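Local structure of protein (CD58) (Homo sapiens, 1CCZ) at residues Q4-V9 against Y91-V96; I101-S106 against E165-P170; T118-K123 against A154-S159. The protein probably serves in cell adhesion as a surface ligand of the T-cell surface molecule CD2, which its membrane-distal immunoglobulin-like domain binds. All coordinates share one frame; numbering follows the deposited sequence.

Interactions 1 and 3 lie close together, their centres about 10 Å apart, and they meet where the two immunoglobulin-like domains join; hydrogen bonds link residues 91-96 of the first with both segments of the third. Each is a partly buried pairing of strands held by backbone hydrogen bonds, parallel in interaction 1 and antiparallel in interaction 3, where polar side chains and a water add to the bonding. Interaction 2 is a surface contact at the far end of the second domain, its centre about 24 Å from that of interaction 3. Without strand pairing, it relies on a disulfide and a tryptophan, and the loop it closes contains interaction 3.

Interaction 1. Residues Q4-V9 against Y91-V96; sequences QIYGVV and YVLEMV
Tyr-6 and Tyr-91 set their rings side by side, pointing the same way on one face of the sheet. CE1 of Tyr-6 comes to 3.4 Å from CD2 of Tyr-91, yet the rings are slid so far apart that they barely overlap, although their planes differ by only 18°. Both side-chain torsions agree in the two tyrosines, chi1 near -60° and chi2 near -80°, which keeps the rings aligned. Leu-93 fills in beside this pair: Leu-93 CD1 lies 4.1 Å from Tyr-6 CD1, at the edge of that ring. Farther along, CG1 of Val-8 meets CG of Met-95 at 3.8 Å, the two side chains crossing at about a right angle. Val-92 points to the face opposite the tyrosines, and its CG1 meets CG2 of Val-9, just past the strand end; beta-branched residues such as Val-8 and Val-92 suit an extended backbone. Between the tyrosines and valines sits Gly-7, bonded at both ends: its N gives a nearly straight bond to Tyr-91 O (2.8 Å), and its O takes one from Leu-93 N (2.8 Å). Tyr-91 N to Ile-5 O and Val-9 N to Leu-93 O extend the pattern. At the polar edge, the Gln-4 amide lies at 53° to the Tyr-91 ring, NE2 being 3.2 Å from CE2, and the same NE2 donates to Tyr-6 OH (3.1 Å), which ties the glutamine to the tyrosine pair. Parallel pairing of the domain's first strand, 2-8, with its last, 86-93, within an otherwise antiparallel sheet is the pairing of strands A' and G in V-set immunoglobulin domains.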
loop_
_atom_site.group_PDB
_atom_site.type_symbol
_atom_site.label_atom_id
_atom_site.label_comp_id
_atom_site.label_asym_id
_atom_site.label_seq_id
_atom_site.Cartn_x
_atom_site.Cartn_y
_atom_site.Cartn_z
ATOM N N GLN A 4 -5.589 -2.506 -9.537
ATOM C CA GLN A 4 -4.945 -1.656 -8.546
ATOM C C GLN A 4 -4.118 -2.573 -7.665
ATOM O O GLN A 4 -4.643 -3.550 -7.123
ATOM C CB GLN A 4 -5.995 -0.937 -7.711
ATOM C CG GLN A 4 -6.895 -0.044 -8.527
ATOM C CD GLN A 4 -6.313 1.343 -8.696
ATOM O OE1 GLN A 4 -5.996 1.772 -9.815
ATOM N NE2 GLN A 4 -6.169 2.060 -7.581
ATOM N N ILE A 5 -2.827 -2.277 -7.539
ATOM C CA ILE A 5 -1.945 -3.114 -6.725
ATOM C C ILE A 5 -1.242 -2.248 -5.688
ATOM O O ILE A 5 -0.755 -1.159 -5.989
ATOM C CB ILE A 5 -0.883 -3.860 -7.611
ATOM C CG1 ILE A 5 -1.579 -4.627 -8.740
ATOM C CG2 ILE A 5 -0.088 -4.842 -6.763
ATOM C CD1 ILE A 5 -2.210 -5.928 -8.299
ATOM N N TYR A 6 -1.198 -2.745 -4.460
ATOM C CA TYR A 6 -0.579 -2.020 -3.367
ATOM C C TYR A 6 0.621 -2.766 -2.819
ATOM O O TYR A 6 0.486 -3.865 -2.297
ATOM C CB TYR A 6 -1.626 -1.787 -2.273
ATOM C CG TYR A 6 -2.826 -1.043 -2.811
ATOM C CD1 TYR A 6 -2.773 0.338 -3.010
ATOM C CD2 TYR A 6 -3.981 -1.727 -3.204
ATOM C CE1 TYR A 6 -3.824 1.024 -3.598
ATOM C CE2 TYR A 6 -5.048 -1.049 -3.795
ATOM C CZ TYR A 6 -4.963 0.330 -3.997
ATOM O OH TYR A 6 -5.991 1.015 -4.632
ATOM N N GLY A 7 1.800 -2.172 -2.953
ATOM C CA GLY A 7 2.991 -2.830 -2.459
ATOM C C GLY A 7 3.652 -2.034 -1.359
ATOM O O GLY A 7 3.328 -0.868 -1.147
ATOM N N VAL A 8 4.586 -2.666 -0.656
ATOM C CA VAL A 8 5.293 -2.012 0.430
ATOM C C VAL A 8 6.730 -1.753 0.054
ATOM O O VAL A 8 7.355 -2.576 -0.611
ATOM C CB VAL A 8 5.302 -2.876 1.679
ATOM C CG1 VAL A 8 5.838 -2.082 2.854
ATOM C CG2 VAL A 8 3.921 -3.347 1.961
ATOM N N VAL A 9 7.243 -0.605 0.484
ATOM C CA VAL A 9 8.621 -0.236 0.209
ATOM C C VAL A 9 9.468 -1.415 0.661
ATOM O O VAL A 9 9.192 -2.023 1.697
ATOM C CB VAL A 9 9.032 1.031 0.989
ATOM C CG1 VAL A 9 10.253 1.650 0.367
ATOM C CG2 VAL A 9 7.938 2.021 0.954
ATOM N N TYR A 91 0.900 1.089 -6.481
ATOM C CA TYR A 91 1.169 2.146 -5.515
ATOM C C TYR A 91 2.145 1.514 -4.531
ATOM O O TYR A 91 1.985 0.347 -4.155
ATOM C CB TYR A 91 -0.114 2.567 -4.809
ATOM C CG TYR A 91 -1.151 3.075 -5.767
ATOM C CD1 TYR A 91 -1.099 4.388 -6.236
ATOM C CD2 TYR A 91 -2.142 2.225 -6.273
ATOM C CE1 TYR A 91 -2.004 4.852 -7.203
ATOM C CE2 TYR A 91 -3.059 2.673 -7.244
ATOM C CZ TYR A 91 -2.980 3.993 -7.710
ATOM O OH TYR A 91 -3.839 4.451 -8.704
ATOM N N VAL A 92 3.175 2.264 -4.147
ATOM C CA VAL A 92 4.179 1.771 -3.202
ATOM C C VAL A 92 4.032 2.559 -1.898
ATOM O O VAL A 92 4.272 3.772 -1.845
ATOM C CB VAL A 92 5.597 1.949 -3.752
ATOM C CG1 VAL A 92 6.608 1.504 -2.716
ATOM C CG2 VAL A 92 5.748 1.147 -5.057
ATOM N N LEU A 93 3.635 1.854 -0.847
ATOM C CA LEU A 93 3.390 2.495 0.424
ATOM C C LEU A 93 4.353 2.114 1.513
ATOM O O LEU A 93 4.863 0.996 1.582
ATOM C CB LEU A 93 1.968 2.171 0.901
ATOM C CG LEU A 93 0.802 2.750 0.098
ATOM C CD1 LEU A 93 0.474 1.826 -1.030
ATOM C CD2 LEU A 93 -0.401 2.894 0.977
ATOM N N GLU A 94 4.599 3.072 2.380
ATOM C CA GLU A 94 5.432 2.831 3.527
ATOM C C GLU A 94 4.420 2.400 4.636
ATOM O O GLU A 94 3.292 2.904 4.703
ATOM C CB GLU A 94 6.181 4.125 3.810
ATOM C CG GLU A 94 6.370 4.510 5.231
ATOM C CD GLU A 94 6.946 5.911 5.315
ATOM O OE1 GLU A 94 7.595 6.312 4.313
ATOM O OE2 GLU A 94 6.748 6.604 6.346
ATOM N N MET A 95 4.787 1.418 5.444
ATOM C CA MET A 95 3.904 0.944 6.503
ATOM C C MET A 95 3.774 1.971 7.618
ATOM O O MET A 95 4.696 2.762 7.849
ATOM C CB MET A 95 4.444 -0.357 7.072
ATOM C CG MET A 95 4.122 -1.554 6.201
ATOM S SD MET A 95 4.885 -3.037 6.842
ATOM C CE MET A 95 6.563 -2.383 7.224
ATOM N N VAL A 96 2.627 1.970 8.311
ATOM C CA VAL A 96 2.389 2.913 9.412
ATOM C C VAL A 96 3.182 2.479 10.636
ATOM O O VAL A 96 3.516 1.290 10.779
ATOM C CB VAL A 96 0.875 2.970 9.827
ATOM C CG1 VAL A 96 0.022 3.425 8.677
ATOM C CG2 VAL A 96 0.399 1.604 10.313
#

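Interaction 2. Residues I101-S106 against E165-P170; sequences IYWECS and EVVNCP. With NAG (2-acetamido-2-deoxy-beta-D-glucopyranose), chain D.
The disulfide between Cys-105 and Cys-169 is an extra one beside the intersheet bridge Cys-112 to Cys-152, a pattern familiar from the second domain of CD2-family proteins. It joins the end of the first strand, 100-104, to the tail that follows the last. The SG atoms are 2.0 Å apart and chi3 is -91°, close to the relaxed value for a disulfide. Trp-103 packs beside it. A chi1 of 58° holds CG between the backbone N and the carbonyl carbon and turns the indole toward the tail, where CG1 of Val-167 stands almost exactly over the five-membered ring, 3.8 Å from its centroid, in a CH-pi contact. Cys-169 SG approaches the same ring obliquely, 4.4 Å from its centroid. The flat indole can also lie along the main chain, CH2 meeting Val-166 O and CZ2 coming to 3.4 Å from Asn-168 N, while its face takes the valine methyl. Two residues before the tryptophan, Ile-101 CB packs on the aliphatic CG of Glu-165 (3.8 Å). Glu-104 points the other way: OE2 accepts from Ser-106 N and OG on opposite faces of its carboxylate, and CG lies 3.2 Å from N2 of the attached sugar. Strand 100-104 borders strand 109-113, whose Leu-110 touches Ile-101 and Val-167, while Phe-150 of strand 150-156 packs on Val-167, and Trp-143 touches Trp-103, Val-167 and Cys-169.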
loop_
_atom_site.group_PDB
_atom_site.type_symbol
_atom_site.label_atom_id
_atom_site.label_comp_id
_atom_site.label_asym_id
_atom_site.label_seq_id
_atom_site.Cartn_x
_atom_site.Cartn_y
_atom_site.Cartn_z
ATOM N N ILE A 101 -0.997 8.366 21.562
ATOM C CA ILE A 101 -2.160 9.055 22.073
ATOM C C ILE A 101 -1.755 9.955 23.246
ATOM O O ILE A 101 -1.015 9.535 24.137
ATOM C CB ILE A 101 -3.219 8.053 22.580
ATOM C CG1 ILE A 101 -3.758 7.218 21.416
ATOM C CG2 ILE A 101 -4.334 8.805 23.301
ATOM C CD1 ILE A 101 -4.687 6.114 21.857
ATOM N N TYR A 102 -2.212 11.204 23.239
ATOM C CA TYR A 102 -1.949 12.098 24.363
ATOM C C TYR A 102 -3.157 13.023 24.538
ATOM O O TYR A 102 -4.052 13.042 23.690
ATOM C CB TYR A 102 -0.646 12.863 24.166
ATOM C CG TYR A 102 -0.590 13.698 22.939
ATOM C CD1 TYR A 102 -0.134 13.170 21.728
ATOM C CD2 TYR A 102 -0.921 15.044 22.994
ATOM C CE1 TYR A 102 -0.005 13.987 20.593
ATOM C CE2 TYR A 102 -0.802 15.866 21.884
ATOM C CZ TYR A 102 -0.339 15.340 20.687
ATOM O OH TYR A 102 -0.189 16.194 19.611
ATOM N N TRP A 103 -3.221 13.767 25.635
ATOM C CA TRP A 103 -4.384 14.616 25.857
ATOM C C TRP A 103 -4.109 15.841 26.683
ATOM O O TRP A 103 -3.049 15.970 27.297
ATOM C CB TRP A 103 -5.467 13.812 26.568
ATOM C CG TRP A 103 -4.987 13.257 27.886
ATOM C CD1 TRP A 103 -4.947 13.909 29.086
ATOM C CD2 TRP A 103 -4.432 11.956 28.122
ATOM N NE1 TRP A 103 -4.399 13.098 30.057
ATOM C CE2 TRP A 103 -4.072 11.893 29.493
ATOM C CE3 TRP A 103 -4.202 10.837 27.309
ATOM C CZ2 TRP A 103 -3.493 10.752 30.068
ATOM C CZ3 TRP A 103 -3.623 9.699 27.884
ATOM C CH2 TRP A 103 -3.276 9.670 29.250
ATOM N N GLU A 104 -5.098 16.730 26.701
ATOM C CA GLU A 104 -5.058 17.971 27.474
ATOM C C GLU A 104 -6.317 17.929 28.355
ATOM O O GLU A 104 -7.431 18.009 27.848
ATOM C CB GLU A 104 -5.109 19.164 26.529
ATOM C CG GLU A 104 -5.249 20.473 27.232
ATOM C CD GLU A 104 -4.224 20.627 28.327
ATOM O OE1 GLU A 104 -3.014 20.534 28.022
ATOM O OE2 GLU A 104 -4.628 20.831 29.495
ATOM N N CYS A 105 -6.144 17.778 29.662
ATOM C CA CYS A 105 -7.293 17.665 30.557
ATOM C C CYS A 105 -8.174 18.893 30.615
ATOM O O CYS A 105 -9.405 18.778 30.627
ATOM C CB CYS A 105 -6.839 17.333 31.980
ATOM S SG CYS A 105 -6.182 15.645 32.203
ATOM N N SER A 106 -7.537 20.062 30.652
ATOM C CA SER A 106 -8.245 21.341 30.751
ATOM C C SER A 106 -9.357 21.536 29.716
ATOM O O SER A 106 -10.475 21.914 30.076
ATOM C CB SER A 106 -7.239 22.491 30.693
ATOM O OG SER A 106 -6.789 22.692 29.370
ATOM N N GLU A 165 -5.313 3.692 25.111
ATOM C CA GLU A 165 -4.913 4.395 26.327
ATOM C C GLU A 165 -6.095 4.828 27.172
ATOM O O GLU A 165 -7.144 5.177 26.643
ATOM C CB GLU A 165 -4.090 5.642 25.993
ATOM C CG GLU A 165 -2.776 5.389 25.258
ATOM C CD GLU A 165 -1.777 4.560 26.051
ATOM O OE1 GLU A 165 -1.907 4.435 27.292
ATOM O OE2 GLU A 165 -0.850 4.022 25.419
ATOM N N VAL A 166 -5.919 4.802 28.491
ATOM C CA VAL A 166 -6.951 5.263 29.420
ATOM C C VAL A 166 -6.564 6.718 29.741
ATOM O O VAL A 166 -5.411 6.994 30.093
ATOM C CB VAL A 166 -6.960 4.425 30.757
ATOM C CG1 VAL A 166 -7.991 4.989 31.734
ATOM C CG2 VAL A 166 -7.276 2.999 30.476
ATOM N N VAL A 167 -7.503 7.652 29.586
ATOM C CA VAL A 167 -7.231 9.063 29.900
ATOM C C VAL A 167 -7.271 9.269 31.422
ATOM O O VAL A 167 -8.226 8.862 32.090
ATOM C CB VAL A 167 -8.266 10.009 29.224
ATOM C CG1 VAL A 167 -8.058 11.429 29.688
ATOM C CG2 VAL A 167 -8.134 9.916 27.714
ATOM N N ASN A 168 -6.232 9.898 31.962
ATOM C CA ASN A 168 -6.119 10.139 33.406
ATOM C C ASN A 168 -6.277 11.630 33.708
ATOM O O ASN A 168 -5.306 12.391 33.642
ATOM C CB ASN A 168 -4.743 9.621 33.893
ATOM C CG ASN A 168 -4.395 10.058 35.311
ATOM O OD1 ASN A 168 -5.235 10.015 36.209
ATOM N ND2 ASN A 168 -3.146 10.466 35.516
ATOM N N CYS A 169 -7.504 12.031 34.039
ATOM C CA CYS A 169 -7.825 13.427 34.347
ATOM C C CYS A 169 -8.655 13.549 35.635
ATOM O O CYS A 169 -9.482 12.673 35.955
ATOM C CB CYS A 169 -8.620 14.063 33.199
ATOM S SG CYS A 169 -7.690 14.392 31.666
ATOM N N PRO A 170 -8.467 14.659 36.372
ATOM C CA PRO A 170 -9.214 14.862 37.618
ATOM C C PRO A 170 -10.696 14.932 37.287
ATOM O O PRO A 170 -11.063 15.474 36.240
ATOM C CB PRO A 170 -8.695 16.192 38.148
ATOM C CG PRO A 170 -7.478 16.497 37.363
ATOM C CD PRO A 170 -7.578 15.791 36.065
HETATM C C1 NAG D . -6.802 22.822 24.255
HETATM C C2 NAG D . -5.451 22.192 23.888
HETATM C C3 NAG D . -5.061 22.651 22.487
HETATM C C4 NAG D . -6.185 22.329 21.485
HETATM C C5 NAG D . -7.545 22.841 21.982
HETATM C C6 NAG D . -8.679 22.334 21.118
HETATM C C7 NAG D . -4.182 23.671 25.395
HETATM C C8 NAG D . -3.007 23.808 26.359
HETATM N N2 NAG D . -4.371 22.471 24.837
HETATM O O3 NAG D . -3.867 21.988 22.094
HETATM O O4 NAG D . -5.898 22.923 20.226
HETATM O O5 NAG D . -7.800 22.380 23.325
HETATM O O6 NAG D . -9.929 22.497 21.769
HETATM O O7 NAG D . -4.905 24.647 25.182
#

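Interaction 3. Residues T118-K123 against A154-S159; sequences TDVELK and AVNRVS
Two neighbouring strands of the second domain, 121-126 and 150-156, begin and end here beside a type I turn, Asn-156 to Ser-159, and Asn-156 fastens that turn to the loop before strand 121-126. Its ND2 donates to Thr-118 O (3.2 Å), in the carbonyl plane and on a lone pair. The same ND2 also reaches Glu-94 O, and Thr-118 OG1 bonds Glu-94 N, so the first domain's end is gripped from both segments. OD1 accepts from Val-158 N (2.9 Å), forming an Asx turn, and from Ser-159 OG (3.1 Å), the two donors arriving on opposite faces of the amide. A chi1 of 68° folds the amide back to serve both loop and turn, the short reach and paired donor and acceptor of asparagine fitting it well to the task. A water links the two segments, donating to Asp-119 O and accepting from Arg-157 N. In the strands proper, Glu-121 and Val-155 exchange both backbone bonds, Glu-121 N to Val-155 O and Val-155 N to Glu-121 O (2.9 Å). Leu-122 and Ala-154 form the next, non-hydrogen-bonded pair, and the short alanine side chain lets Leu-122 CD2 pack close, 3.7 Å from Ala-154 CB. The face of Glu-121 and Val-155 mixes apolar and charged groups: Val-155 CG1 touches Lys-123 CD (3.8 Å), while the bent lysine turns NZ back to Glu-121 OE2 in a 2.7 Å salt bridge. Antiparallel strands C and F, with a short turn leading from F into G, are the central framework of an immunoglobulin sheet, here in a C2-set domain.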
loop_
_atom_site.group_PDB
_atom_site.type_symbol
_atom_site.label_atom_id
_atom_site.label_comp_id
_atom_site.label_asym_id
_atom_site.label_seq_id
_atom_site.Cartn_x
_atom_site.Cartn_y
_atom_site.Cartn_z
ATOM N N THR A 118 2.269 5.923 4.466
ATOM C CA THR A 118 1.849 6.636 3.269
ATOM C C THR A 118 0.306 6.603 3.215
ATOM O O THR A 118 -0.293 5.559 3.472
ATOM C CB THR A 118 2.398 5.952 1.980
ATOM O OG1 THR A 118 3.803 5.735 2.093
ATOM C CG2 THR A 118 2.168 6.830 0.790
ATOM N N ASP A 119 -0.325 7.724 2.873
ATOM C CA ASP A 119 -1.796 7.798 2.771
ATOM C C ASP A 119 -2.465 7.124 3.956
ATOM O O ASP A 119 -3.272 6.200 3.826
ATOM C CB ASP A 119 -2.303 7.145 1.479
ATOM C CG ASP A 119 -3.526 7.856 0.909
ATOM O OD1 ASP A 119 -3.799 9.019 1.296
ATOM O OD2 ASP A 119 -4.211 7.245 0.068
ATOM N N VAL A 120 -2.114 7.623 5.121
ATOM C CA VAL A 120 -2.607 7.098 6.361
ATOM C C VAL A 120 -3.941 7.719 6.769
ATOM O O VAL A 120 -4.232 8.880 6.488
ATOM C CB VAL A 120 -1.554 7.366 7.470
ATOM C CG1 VAL A 120 -2.058 6.908 8.834
ATOM C CG2 VAL A 120 -0.265 6.665 7.114
ATOM N N GLU A 121 -4.742 6.911 7.442
ATOM C CA GLU A 121 -6.007 7.338 7.989
ATOM C C GLU A 121 -5.919 6.947 9.474
ATOM O O GLU A 121 -5.479 5.844 9.802
ATOM C CB GLU A 121 -7.141 6.570 7.329
ATOM C CG GLU A 121 -8.507 7.057 7.691
ATOM C CD GLU A 121 -9.581 6.473 6.783
ATOM O OE1 GLU A 121 -9.667 6.896 5.594
ATOM O OE2 GLU A 121 -10.329 5.589 7.266
ATOM N N LEU A 122 -6.307 7.850 10.363
ATOM C CA LEU A 122 -6.327 7.560 11.793
ATOM C C LEU A 122 -7.803 7.329 12.130
ATOM O O LEU A 122 -8.680 8.076 11.662
ATOM C CB LEU A 122 -5.792 8.750 12.590
ATOM C CG LEU A 122 -4.275 8.968 12.517
ATOM C CD1 LEU A 122 -3.905 10.200 13.335
ATOM C CD2 LEU A 122 -3.534 7.722 13.029
ATOM N N LYS A 123 -8.086 6.294 12.915
ATOM C CA LYS A 123 -9.455 5.984 13.307
ATOM C C LYS A 123 -9.513 5.939 14.829
ATOM O O LYS A 123 -8.670 5.301 15.460
ATOM C CB LYS A 123 -9.852 4.642 12.725
ATOM C CG LYS A 123 -9.764 4.622 11.226
ATOM C CD LYS A 123 -10.037 3.237 10.728
ATOM C CE LYS A 123 -11.266 3.219 9.848
ATOM N NZ LYS A 123 -10.922 3.157 8.381
ATOM N N ALA A 154 -4.018 3.399 13.191
ATOM C CA ALA A 154 -3.440 4.047 12.011
ATOM C C ALA A 154 -3.508 2.960 10.941
ATOM O O ALA A 154 -3.044 1.833 11.147
ATOM C CB ALA A 154 -2.001 4.448 12.255
ATOM N N VAL A 155 -4.109 3.279 9.803
ATOM C CA VAL A 155 -4.227 2.282 8.754
ATOM C C VAL A 155 -4.040 2.842 7.331
ATOM O O VAL A 155 -4.340 4.002 7.039
ATOM C CB VAL A 155 -5.615 1.555 8.879
ATOM C CG1 VAL A 155 -6.703 2.566 9.052
ATOM C CG2 VAL A 155 -5.891 0.689 7.661
ATOM N N ASN A 156 -3.462 2.021 6.472
ATOM C CA ASN A 156 -3.306 2.369 5.063
ATOM C C ASN A 156 -3.457 1.053 4.318
ATOM O O ASN A 156 -3.648 -0.009 4.935
ATOM C CB ASN A 156 -1.975 3.091 4.752
ATOM C CG ASN A 156 -0.742 2.213 4.911
ATOM O OD1 ASN A 156 -0.825 0.991 5.006
ATOM N ND2 ASN A 156 0.418 2.850 4.935
ATOM N N ARG A 157 -3.405 1.116 2.997
ATOM C CA ARG A 157 -3.585 -0.076 2.183
ATOM C C ARG A 157 -2.696 -1.257 2.514
ATOM O O ARG A 157 -3.077 -2.388 2.271
ATOM C CB ARG A 157 -3.394 0.276 0.710
ATOM C CG ARG A 157 -4.400 1.276 0.193
ATOM C CD ARG A 157 -5.684 0.561 -0.123
ATOM N NE ARG A 157 -6.595 1.409 -0.880
ATOM C CZ ARG A 157 -7.600 0.933 -1.605
ATOM N NH1 ARG A 157 -7.802 -0.382 -1.658
ATOM N NH2 ARG A 157 -8.404 1.768 -2.261
ATOM N N VAL A 158 -1.520 -1.016 3.075
ATOM C CA VAL A 158 -0.623 -2.128 3.342
ATOM C C VAL A 158 -0.341 -2.462 4.789
ATOM O O VAL A 158 0.438 -3.380 5.053
ATOM C CB VAL A 158 0.737 -1.895 2.663
ATOM C CG1 VAL A 158 0.532 -1.711 1.162
ATOM C CG2 VAL A 158 1.415 -0.666 3.251
ATOM N N SER A 159 -0.956 -1.746 5.730
ATOM C CA SER A 159 -0.661 -2.015 7.140
ATOM C C SER A 159 -1.606 -1.340 8.106
ATOM O O SER A 159 -2.454 -0.529 7.726
ATOM C CB SER A 159 0.750 -1.518 7.466
ATOM O OG SER A 159 0.787 -0.098 7.358
HETATM O O HOH W 1 -3.512 4.078 2.074
#